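Local coordinates for protein type VI secretion system component (Escherichia coli O6, PDB 2P5Z) that is a component of the type VI secretion system, resembles the phage T4 tail proteins gp27 and gp5, and probably forms part of the puncturing end of the injection apparatus, at residues Q129-I134 against R177-V182; E136-E141 against T173-L178; H143-Q148 against E197-Y202. All coordinates share one frame; numbering follows the deposited sequence.

Interaction 1 (Q129-I134 against R177-V182); sequences QTVPQI and RLLSEV
Val131 and Leu178 form the tight part of this contact, where the first turn of helix 131-140 meets the later part of helix 171-182. Their CA atoms, 6.4 Å apart, are the nearest pair across the two segments. Methyl CG1 of Val131 sits 3.7 Å from CB of Leu178, and it also lies close to the backbone, since Leu178 O is 3.8 Å from that same CG1. The torsion accounts for this: CG1 stands anti to the valine N (chi1 170°), which brings it up against the partner helix, and there it also reaches CD2 of Leu179. About one turn further on, Ile134 turns CG2 to Leu178 CD1 at 3.9 Å, the two side chains meeting at roughly a right angle. Both also touch Val164 of strand 161-166.

The helix that presents Val131 opens with a capping box. Gln133 N donates to Thr130 OG1 (3.0 Å), and in return Thr130 N donates to Gln133 OE1 (3.1 Å), reaching a lone pair in the carbonyl plane with an N-H...O angle of 168°. The capping residues lie on the looser side: Thr130 is partly exposed and Gln133 exposed, and their side chains stay more than 8 Å from segment 177-182. Pro132 likewise points away from that helix, its ring touching Leu154 instead.

Interaction 2 (E136-E141 against T173-L178); sequences EKILRE and TFVSRL
Ile138 reaches from helix 131-140 to Val175 and Phe174 of helix 171-182 and makes all the side-chain contacts between the two segments. Starting at its branch point, CB lies 4.0 Å from Val175 CG2. The short branch comes closer, with Ile138 CG2 at 3.8 Å from that methyl, while CG1 of the long branch passes the same Val175 CG2 at 4.1 Å. The isoleucine and valine side chains run past each other in opposite directions. Beyond CG1, the terminal CD1 leaves Val175 and comes to the edge of the Phe174 ring, near its plane, at 4.0 Å from CD2. Phe174 is brought there by a first torsion that sets CG anti to its own N (chi1 -180°). One face of its ring is occupied by Leu178 CG, offset toward the rim.

On another side of helix 131-140, Arg140 NE hydrogen-bonds, as part of a salt bridge, to Glu136 OE2 on its anti lone pair, the oxygen lying only 3° out of the guanidinium plane. Strand 161-166 lies against the apolar cluster, Gln166 touching Ile138 and Phe174 while Val164 meets the ring too; Phe150 of strand 150-153 packs on Leu139, and Val135, about a turn before Ile138, touches Val175.

Interaction 3 (H143-Q148 against E197-Y202); sequences HQMRGQ and EVIEFY
The loop leading from helix 131-140 into strand 150-153 packs on strand 196-202 at two points, Met145 on Ile199 and Gln148 on Val198. At the first, the contact is between the tips of the two side chains: Met145 CE lies 3.6 Å from Ile199 CD1, and the two side chains cross at about a right angle. A bend at the last methionine torsion (chi3 18°) folds CE back from an extended course.

Strand 196-202 is the middle one of a three-stranded mixed sheet, parallel to 150-153 and antiparallel to 185-191. The loop therefore touches the strand just before its own chain joins the sheet alongside it, and Ile199 is already bonded through its backbone to Asp149 and Val151.

The second point involves backbone rather than side chain on the loop's part. Carbonyl oxygen Gln148 O rests against both valine methyls, 3.4 Å from Val198 CG2 and 3.8 Å from CG1, a van der Waals contact, while CB of Gln148 points away from the strand. The CA atoms of Gln148 and Val198 are 7.0 Å apart, the nearest pair here. Ile199 CG2, the branch that Met145 does not meet, lies over one face of the Phe201 ring, 3.5 Å above its plane and offset toward the rim. Phe201 in turn touches Val135 and Leu139 of helix 131-140.

Interactions 1 and 2 join the same two helices, 131-140 and 171-182, with centres 8 Å apart, and they share Arg177 and Leu178, though Leu178 touches the partner segment only in interaction 1. Interaction 3 instead sets the loop after the first helix on a strand. The side chains touching across interactions 1 and 2 are buried and apolar. In interaction 3, partly exposed Gln148 adds a backbone carbonyl, and the burial is 123 Å², against 228 Å² for interaction 1 and 118 Å² for interaction 2. The three are joined physically: Ile134 CG2 meets Phe174 CE2 at 3.9 Å, Leu179 CD1 meets Phe201 CE1 at 3.6 Å, and Met145 N probably bonds to Leu139 O.

Interaction 1 (Q129-I134 against R177-V182)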
loop_
_atom_site.group_PDB
_atom_site.type_symbol
_atom_site.label_atom_id
_atom_site.label_comp_id
_atom_site.label_asym_id
_atom_site.label_seq_id
_atom_site.Cartn_x
_atom_site.Cartn_y
_atom_site.Cartn_z
ATOM N N GLN A 129 -16.078 -27.438 12.027
ATOM C CA GLN A 129 -16.138 -27.687 10.600
ATOM C C GLN A 129 -14.764 -27.890 10.028
ATOM O O GLN A 129 -13.763 -27.536 10.648
ATOM C CB GLN A 129 -16.832 -26.549 9.885
ATOM C CG GLN A 129 -17.992 -25.918 10.616
ATOM C CD GLN A 129 -19.295 -26.632 10.361
ATOM O OE1 GLN A 129 -20.124 -26.156 9.599
ATOM N NE2 GLN A 129 -19.479 -27.788 10.988
ATOM N N THR A 130 -14.722 -28.497 8.850
ATOM C CA THR A 130 -13.519 -28.487 8.021
ATOM C C THR A 130 -13.544 -27.196 7.214
ATOM O O THR A 130 -14.617 -26.566 7.075
ATOM C CB THR A 130 -13.557 -29.621 7.031
ATOM O OG1 THR A 130 -14.636 -29.383 6.113
ATOM C CG2 THR A 130 -13.795 -30.926 7.756
ATOM N N VAL A 131 -12.381 -26.796 6.698
ATOM C CA VAL A 131 -12.326 -25.679 5.738
ATOM C C VAL A 131 -13.358 -25.809 4.580
ATOM O O VAL A 131 -14.133 -24.862 4.361
ATOM C CB VAL A 131 -10.883 -25.374 5.220
ATOM C CG1 VAL A 131 -10.921 -24.384 4.038
ATOM C CG2 VAL A 131 -10.001 -24.843 6.339
ATOM N N PRO A 132 -13.403 -26.973 3.869
ATOM C CA PRO A 132 -14.451 -27.117 2.842
ATOM C C PRO A 132 -15.885 -26.919 3.309
ATOM O O PRO A 132 -16.676 -26.278 2.607
ATOM C CB PRO A 132 -14.259 -28.543 2.330
ATOM C CG PRO A 132 -12.830 -28.833 2.589
ATOM C CD PRO A 132 -12.491 -28.137 3.857
ATOM N N GLN A 133 -16.218 -27.440 4.484
ATOM C CA GLN A 133 -17.577 -27.289 4.999
ATOM C C GLN A 133 -17.911 -25.819 5.271
ATOM O O GLN A 133 -19.003 -25.346 4.899
ATOM C CB GLN A 133 -17.784 -28.147 6.242
ATOM C CG GLN A 133 -17.963 -29.621 5.940
ATOM C CD GLN A 133 -17.927 -30.483 7.193
ATOM O OE1 GLN A 133 -17.095 -30.285 8.091
ATOM N NE2 GLN A 133 -18.830 -31.451 7.257
ATOM N N ILE A 134 -16.967 -25.096 5.885
ATOM C CA ILE A 134 -17.113 -23.643 6.054
ATOM C C ILE A 134 -17.326 -22.950 4.704
ATOM O O ILE A 134 -18.267 -22.147 4.554
ATOM C CB ILE A 134 -15.916 -23.013 6.821
ATOM C CG1 ILE A 134 -15.802 -23.629 8.218
ATOM C CG2 ILE A 134 -16.098 -21.503 6.983
ATOM C CD1 ILE A 134 -14.533 -23.282 8.990
ATOM N N ARG A 177 -8.629 -16.908 1.871
ATOM C CA ARG A 177 -7.631 -17.105 2.924
ATOM C C ARG A 177 -7.641 -18.534 3.478
ATOM O O ARG A 177 -6.582 -19.172 3.566
ATOM C CB ARG A 177 -7.825 -16.109 4.059
ATOM C CG ARG A 177 -6.811 -16.291 5.170
ATOM C CD ARG A 177 -6.778 -15.136 6.179
ATOM N NE ARG A 177 -8.021 -14.952 6.934
ATOM C CZ ARG A 177 -8.441 -15.738 7.935
ATOM N NH1 ARG A 177 -7.736 -16.804 8.320
ATOM N NH2 ARG A 177 -9.585 -15.453 8.550
ATOM N N LEU A 178 -8.833 -19.049 3.798
ATOM C CA LEU A 178 -8.943 -20.403 4.346
ATOM C C LEU A 178 -8.457 -21.452 3.372
ATOM O O LEU A 178 -7.702 -22.352 3.761
ATOM C CB LEU A 178 -10.380 -20.751 4.768
ATOM C CG LEU A 178 -11.154 -20.069 5.908
ATOM C CD1 LEU A 178 -12.360 -20.899 6.224
ATOM C CD2 LEU A 178 -10.334 -19.840 7.161
ATOM N N LEU A 179 -8.887 -21.341 2.112
ATOM C CA LEU A 179 -8.437 -22.267 1.075
ATOM C C LEU A 179 -6.930 -22.170 0.838
ATOM O O LEU A 179 -6.256 -23.188 0.677
ATOM C CB LEU A 179 -9.171 -22.011 -0.217
ATOM C CG LEU A 179 -10.689 -22.190 -0.192
ATOM C CD1 LEU A 179 -11.236 -21.671 -1.504
ATOM C CD2 LEU A 179 -11.089 -23.643 0.029
ATOM N N SER A 180 -6.387 -20.955 0.861
ATOM C CA SER A 180 -4.969 -20.804 0.539
ATOM C C SER A 180 -4.039 -21.294 1.644
ATOM O O SER A 180 -2.969 -21.846 1.343
ATOM C CB SER A 180 -4.615 -19.370 0.161
ATOM O OG SER A 180 -4.480 -18.576 1.320
ATOM N N GLU A 181 -4.450 -21.090 2.901
ATOM C CA GLU A 181 -3.659 -21.489 4.072
ATOM C C GLU A 181 -3.455 -22.996 4.090
ATOM O O GLU A 181 -2.449 -23.492 4.577
ATOM C CB GLU A 181 -4.323 -21.007 5.369
ATOM C CG GLU A 181 -3.801 -19.664 5.889
ATOM C CD GLU A 181 -4.808 -18.889 6.737
ATOM O OE1 GLU A 181 -5.921 -19.384 6.970
ATOM O OE2 GLU A 181 -4.493 -17.755 7.153
ATOM N N VAL A 182 -4.399 -23.706 3.489
ATOM C CA VAL A 182 -4.408 -25.150 3.446
ATOM C C VAL A 182 -4.086 -25.627 2.010
ATOM O O VAL A 182 -3.939 -26.826 1.739
ATOM C CB VAL A 182 -5.790 -25.591 3.973
ATOM C CG1 VAL A 182 -6.635 -26.247 2.917
ATOM C CG2 VAL A 182 -5.667 -26.396 5.256
#

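Interaction 2 (E136-E141 against T173-L178)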
loop_
_atom_site.group_PDB
_atom_site.type_symbol
_atom_site.label_atom_id
_atom_site.label_comp_id
_atom_site.label_asym_id
_atom_site.label_seq_id
_atom_site.Cartn_x
_atom_site.Cartn_y
_atom_site.Cartn_z
ATOM N N GLU A 136 -18.313 -24.281 1.746
ATOM C CA GLU A 136 -19.650 -24.659 1.301
ATOM C C GLU A 136 -20.805 -23.930 2.032
ATOM O O GLU A 136 -21.784 -23.511 1.395
ATOM C CB GLU A 136 -19.840 -26.168 1.354
ATOM C CG GLU A 136 -21.160 -26.559 0.757
ATOM C CD GLU A 136 -21.264 -28.011 0.406
ATOM O OE1 GLU A 136 -20.210 -28.688 0.366
ATOM O OE2 GLU A 136 -22.410 -28.459 0.149
ATOM N N LYS A 137 -20.671 -23.747 3.345
ATOM C CA LYS A 137 -21.656 -22.971 4.104
ATOM C C LYS A 137 -21.768 -21.561 3.591
ATOM O O LYS A 137 -22.870 -21.112 3.312
ATOM C CB LYS A 137 -21.344 -22.929 5.601
ATOM C CG LYS A 137 -21.789 -24.135 6.382
ATOM C CD LYS A 137 -21.634 -23.867 7.875
ATOM C CE LYS A 137 -22.795 -24.446 8.684
ATOM N NZ LYS A 137 -23.882 -23.412 8.840
ATOM N N ILE A 138 -20.634 -20.870 3.453
ATOM C CA ILE A 138 -20.624 -19.485 2.944
ATOM C C ILE A 138 -21.289 -19.372 1.559
ATOM O O ILE A 138 -22.109 -18.468 1.321
ATOM C CB ILE A 138 -19.191 -18.954 2.871
ATOM C CG1 ILE A 138 -18.604 -18.806 4.273
ATOM C CG2 ILE A 138 -19.141 -17.599 2.159
ATOM C CD1 ILE A 138 -18.516 -17.377 4.710
ATOM N N LEU A 139 -20.952 -20.321 0.679
ATOM C CA LEU A 139 -21.577 -20.441 -0.640
ATOM C C LEU A 139 -23.090 -20.633 -0.571
ATOM O O LEU A 139 -23.847 -19.845 -1.174
ATOM C CB LEU A 139 -20.918 -21.563 -1.460
ATOM C CG LEU A 139 -19.488 -21.176 -1.886
ATOM C CD1 LEU A 139 -18.742 -22.276 -2.625
ATOM C CD2 LEU A 139 -19.525 -19.901 -2.710
ATOM N N ARG A 140 -23.528 -21.635 0.198
ATOM C CA ARG A 140 -24.955 -21.970 0.270
ATOM C C ARG A 140 -25.814 -21.008 1.092
ATOM O O ARG A 140 -26.915 -20.651 0.671
ATOM C CB ARG A 140 -25.152 -23.394 0.768
ATOM C CG ARG A 140 -24.525 -24.467 -0.122
ATOM C CD ARG A 140 -24.885 -25.794 0.433
ATOM N NE ARG A 140 -24.424 -26.954 -0.320
ATOM C CZ ARG A 140 -25.091 -27.492 -1.336
ATOM N NH1 ARG A 140 -24.603 -28.563 -1.934
ATOM N NH2 ARG A 140 -26.231 -26.952 -1.767
ATOM N N GLU A 141 -25.317 -20.563 2.241
ATOM C CA GLU A 141 -26.154 -19.769 3.143
ATOM C C GLU A 141 -26.340 -18.338 2.698
ATOM O O GLU A 141 -27.425 -17.955 2.292
ATOM C CB GLU A 141 -25.658 -19.872 4.582
ATOM C CG GLU A 141 -25.634 -21.318 5.015
ATOM C CD GLU A 141 -25.009 -21.565 6.353
ATOM O OE1 GLU A 141 -24.831 -22.753 6.686
ATOM O OE2 GLU A 141 -24.696 -20.596 7.078
ATOM N N THR A 173 -12.600 -12.685 0.708
ATOM C CA THR A 173 -11.295 -12.675 1.335
ATOM C C THR A 173 -11.184 -13.828 2.327
ATOM O O THR A 173 -10.191 -14.584 2.297
ATOM C CB THR A 173 -11.040 -11.354 2.036
ATOM O OG1 THR A 173 -11.230 -10.291 1.102
ATOM C CG2 THR A 173 -9.614 -11.293 2.610
ATOM N N PHE A 174 -12.233 -13.994 3.146
ATOM C CA PHE A 174 -12.268 -15.040 4.174
ATOM C C PHE A 174 -12.106 -16.433 3.586
ATOM O O PHE A 174 -11.225 -17.210 4.015
ATOM C CB PHE A 174 -13.580 -14.963 4.965
ATOM C CG PHE A 174 -13.695 -15.999 6.053
ATOM C CD1 PHE A 174 -12.707 -16.116 7.036
ATOM C CD2 PHE A 174 -14.785 -16.853 6.096
ATOM C CE1 PHE A 174 -12.798 -17.071 8.019
ATOM C CE2 PHE A 174 -14.892 -17.809 7.096
ATOM C CZ PHE A 174 -13.900 -17.920 8.055
ATOM N N VAL A 175 -12.943 -16.725 2.592
ATOM C CA VAL A 175 -12.927 -18.013 1.914
ATOM C C VAL A 175 -11.579 -18.289 1.252
ATOM O O VAL A 175 -11.009 -19.375 1.427
ATOM C CB VAL A 175 -14.091 -18.115 0.902
ATOM C CG1 VAL A 175 -13.844 -19.208 -0.116
ATOM C CG2 VAL A 175 -15.420 -18.370 1.649
ATOM N N SER A 176 -11.045 -17.282 0.555
ATOM C CA SER A 176 -9.802 -17.434 -0.192
ATOM C C SER A 176 -8.637 -17.649 0.756
ATOM O O SER A 176 -7.783 -18.504 0.494
ATOM C CB SER A 176 -9.549 -16.223 -1.088
ATOM O OG SER A 176 -10.677 -15.944 -1.905
ATOM N N ARG A 177 -8.629 -16.908 1.871
ATOM C CA ARG A 177 -7.631 -17.105 2.924
ATOM C C ARG A 177 -7.641 -18.534 3.478
ATOM O O ARG A 177 -6.582 -19.172 3.566
ATOM C CB ARG A 177 -7.825 -16.109 4.059
ATOM C CG ARG A 177 -6.811 -16.291 5.170
ATOM C CD ARG A 177 -6.778 -15.136 6.179
ATOM N NE ARG A 177 -8.021 -14.952 6.934
ATOM C CZ ARG A 177 -8.441 -15.738 7.935
ATOM N NH1 ARG A 177 -7.736 -16.804 8.320
ATOM N NH2 ARG A 177 -9.585 -15.453 8.550
ATOM N N LEU A 178 -8.833 -19.049 3.798
ATOM C CA LEU A 178 -8.943 -20.403 4.346
ATOM C C LEU A 178 -8.457 -21.452 3.372
ATOM O O LEU A 178 -7.702 -22.352 3.761
ATOM C CB LEU A 178 -10.380 -20.751 4.768
ATOM C CG LEU A 178 -11.154 -20.069 5.908
ATOM C CD1 LEU A 178 -12.360 -20.899 6.224
ATOM C CD2 LEU A 178 -10.334 -19.840 7.161
#

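Interaction 3 (H143-Q148 against E197-Y202)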
loop_
_atom_site.group_PDB
_atom_site.type_symbol
_atom_site.label_atom_id
_atom_site.label_comp_id
_atom_site.label_asym_id
_atom_site.label_seq_id
_atom_site.Cartn_x
_atom_site.Cartn_y
_atom_site.Cartn_z
ATOM N N HIS A 143 -25.116 -16.888 -0.002
ATOM C CA HIS A 143 -25.038 -16.567 -1.434
ATOM C C HIS A 143 -25.956 -17.362 -2.379
ATOM O O HIS A 143 -25.937 -17.138 -3.586
ATOM C CB HIS A 143 -23.566 -16.461 -1.890
ATOM C CG HIS A 143 -22.792 -15.436 -1.111
ATOM N ND1 HIS A 143 -22.934 -14.080 -1.321
ATOM C CD2 HIS A 143 -21.935 -15.564 -0.069
ATOM C CE1 HIS A 143 -22.169 -13.416 -0.472
ATOM N NE2 HIS A 143 -21.552 -14.295 0.299
ATOM N N GLN A 144 -26.756 -18.263 -1.799
ATOM C CA GLN A 144 -27.771 -19.094 -2.491
ATOM C C GLN A 144 -27.233 -19.981 -3.600
ATOM O O GLN A 144 -27.893 -20.190 -4.614
ATOM C CB GLN A 144 -28.945 -18.266 -3.032
ATOM C CG GLN A 144 -29.713 -17.476 -1.993
ATOM C CD GLN A 144 -29.286 -16.023 -1.954
ATOM O OE1 GLN A 144 -29.016 -15.407 -2.997
ATOM N NE2 GLN A 144 -29.225 -15.458 -0.749
ATOM N N MET A 145 -26.033 -20.496 -3.415
ATOM C CA MET A 145 -25.455 -21.339 -4.430
ATOM C C MET A 145 -25.804 -22.791 -4.121
ATOM O O MET A 145 -25.919 -23.161 -2.948
ATOM C CB MET A 145 -23.954 -21.069 -4.558
ATOM C CG MET A 145 -23.668 -19.721 -5.273
ATOM S SD MET A 145 -21.966 -19.490 -5.814
ATOM C CE MET A 145 -21.350 -21.140 -5.790
ATOM N N ARG A 146 -25.971 -23.603 -5.173
ATOM C CA ARG A 146 -26.744 -24.840 -5.072
ATOM C C ARG A 146 -26.146 -26.122 -5.620
ATOM O O ARG A 146 -26.853 -26.817 -6.351
ATOM C CB ARG A 146 -28.040 -24.694 -5.871
ATOM C CG ARG A 146 -28.965 -23.582 -5.517
ATOM C CD ARG A 146 -29.801 -23.295 -6.735
ATOM N NE ARG A 146 -31.216 -23.448 -6.437
ATOM C CZ ARG A 146 -31.881 -24.603 -6.495
ATOM N NH1 ARG A 146 -31.259 -25.724 -6.855
ATOM N NH2 ARG A 146 -33.178 -24.636 -6.194
ATOM N N GLY A 147 -24.908 -26.492 -5.324
ATOM C CA GLY A 147 -24.445 -27.844 -5.734
ATOM C C GLY A 147 -24.160 -28.055 -7.226
ATOM O O GLY A 147 -23.229 -28.774 -7.617
ATOM N N GLN A 148 -24.989 -27.448 -8.066
ATOM C CA GLN A 148 -24.713 -27.330 -9.472
ATOM C C GLN A 148 -23.710 -26.191 -9.669
ATOM O O GLN A 148 -22.894 -26.236 -10.594
ATOM C CB GLN A 148 -26.007 -27.068 -10.257
ATOM C CG GLN A 148 -26.849 -25.923 -9.725
ATOM C CD GLN A 148 -27.959 -25.513 -10.675
ATOM O OE1 GLN A 148 -28.740 -26.347 -11.132
ATOM N NE2 GLN A 148 -28.043 -24.217 -10.968
ATOM N N GLU A 197 -21.667 -20.812 -14.880
ATOM C CA GLU A 197 -20.300 -21.054 -14.430
ATOM C C GLU A 197 -20.295 -21.845 -13.121
ATOM O O GLU A 197 -21.128 -21.624 -12.241
ATOM C CB GLU A 197 -19.534 -19.728 -14.282
ATOM C CG GLU A 197 -19.703 -18.973 -12.955
ATOM C CD GLU A 197 -21.021 -18.190 -12.808
ATOM O OE1 GLU A 197 -21.939 -18.338 -13.647
ATOM O OE2 GLU A 197 -21.138 -17.407 -11.831
ATOM N N VAL A 198 -19.349 -22.771 -13.021
ATOM C CA VAL A 198 -19.238 -23.717 -11.922
ATOM C C VAL A 198 -17.839 -23.583 -11.316
ATOM O O VAL A 198 -16.846 -23.689 -12.047
ATOM C CB VAL A 198 -19.412 -25.185 -12.443
ATOM C CG1 VAL A 198 -19.169 -26.199 -11.344
ATOM C CG2 VAL A 198 -20.796 -25.398 -13.091
ATOM N N ILE A 199 -17.760 -23.349 -9.998
ATOM C CA ILE A 199 -16.485 -23.316 -9.261
ATOM C C ILE A 199 -15.996 -24.715 -8.921
ATOM O O ILE A 199 -16.663 -25.456 -8.226
ATOM C CB ILE A 199 -16.644 -22.599 -7.907
ATOM C CG1 ILE A 199 -17.348 -21.249 -8.080
ATOM C CG2 ILE A 199 -15.293 -22.466 -7.203
ATOM C CD1 ILE A 199 -17.869 -20.688 -6.788
ATOM N N GLU A 200 -14.817 -25.092 -9.374
ATOM C CA GLU A 200 -14.345 -26.410 -9.051
ATOM C C GLU A 200 -13.143 -26.291 -8.181
ATOM O O GLU A 200 -12.192 -25.625 -8.552
ATOM C CB GLU A 200 -14.020 -27.190 -10.319
ATOM C CG GLU A 200 -15.143 -27.127 -11.341
ATOM C CD GLU A 200 -14.934 -28.054 -12.497
ATOM O OE1 GLU A 200 -13.784 -28.506 -12.696
ATOM O OE2 GLU A 200 -15.932 -28.324 -13.208
ATOM N N PHE A 201 -13.184 -26.948 -7.027
ATOM C CA PHE A 201 -12.093 -26.915 -6.063
ATOM C C PHE A 201 -11.233 -28.163 -6.187
ATOM O O PHE A 201 -11.753 -29.261 -6.427
ATOM C CB PHE A 201 -12.630 -26.833 -4.630
ATOM C CG PHE A 201 -13.494 -25.612 -4.348
ATOM C CD1 PHE A 201 -12.918 -24.420 -3.896
ATOM C CD2 PHE A 201 -14.876 -25.675 -4.478
ATOM C CE1 PHE A 201 -13.698 -23.307 -3.594
ATOM C CE2 PHE A 201 -15.665 -24.565 -4.182
ATOM C CZ PHE A 201 -15.065 -23.371 -3.731
ATOM N N TYR A 202 -9.919 -27.999 -6.023
ATOM C CA TYR A 202 -8.970 -29.113 -6.079
ATOM C C TYR A 202 -7.803 -28.807 -5.161
ATOM O O TYR A 202 -7.561 -27.640 -4.841
ATOM C CB TYR A 202 -8.380 -29.288 -7.483
ATOM C CG TYR A 202 -9.364 -29.482 -8.599
ATOM C CD1 TYR A 202 -9.920 -30.733 -8.853
ATOM C CD2 TYR A 202 -9.744 -28.418 -9.394
ATOM C CE1 TYR A 202 -10.804 -30.920 -9.887
ATOM C CE2 TYR A 202 -10.640 -28.588 -10.413
ATOM C CZ TYR A 202 -11.166 -29.840 -10.660
ATOM O OH TYR A 202 -12.080 -30.000 -11.672
#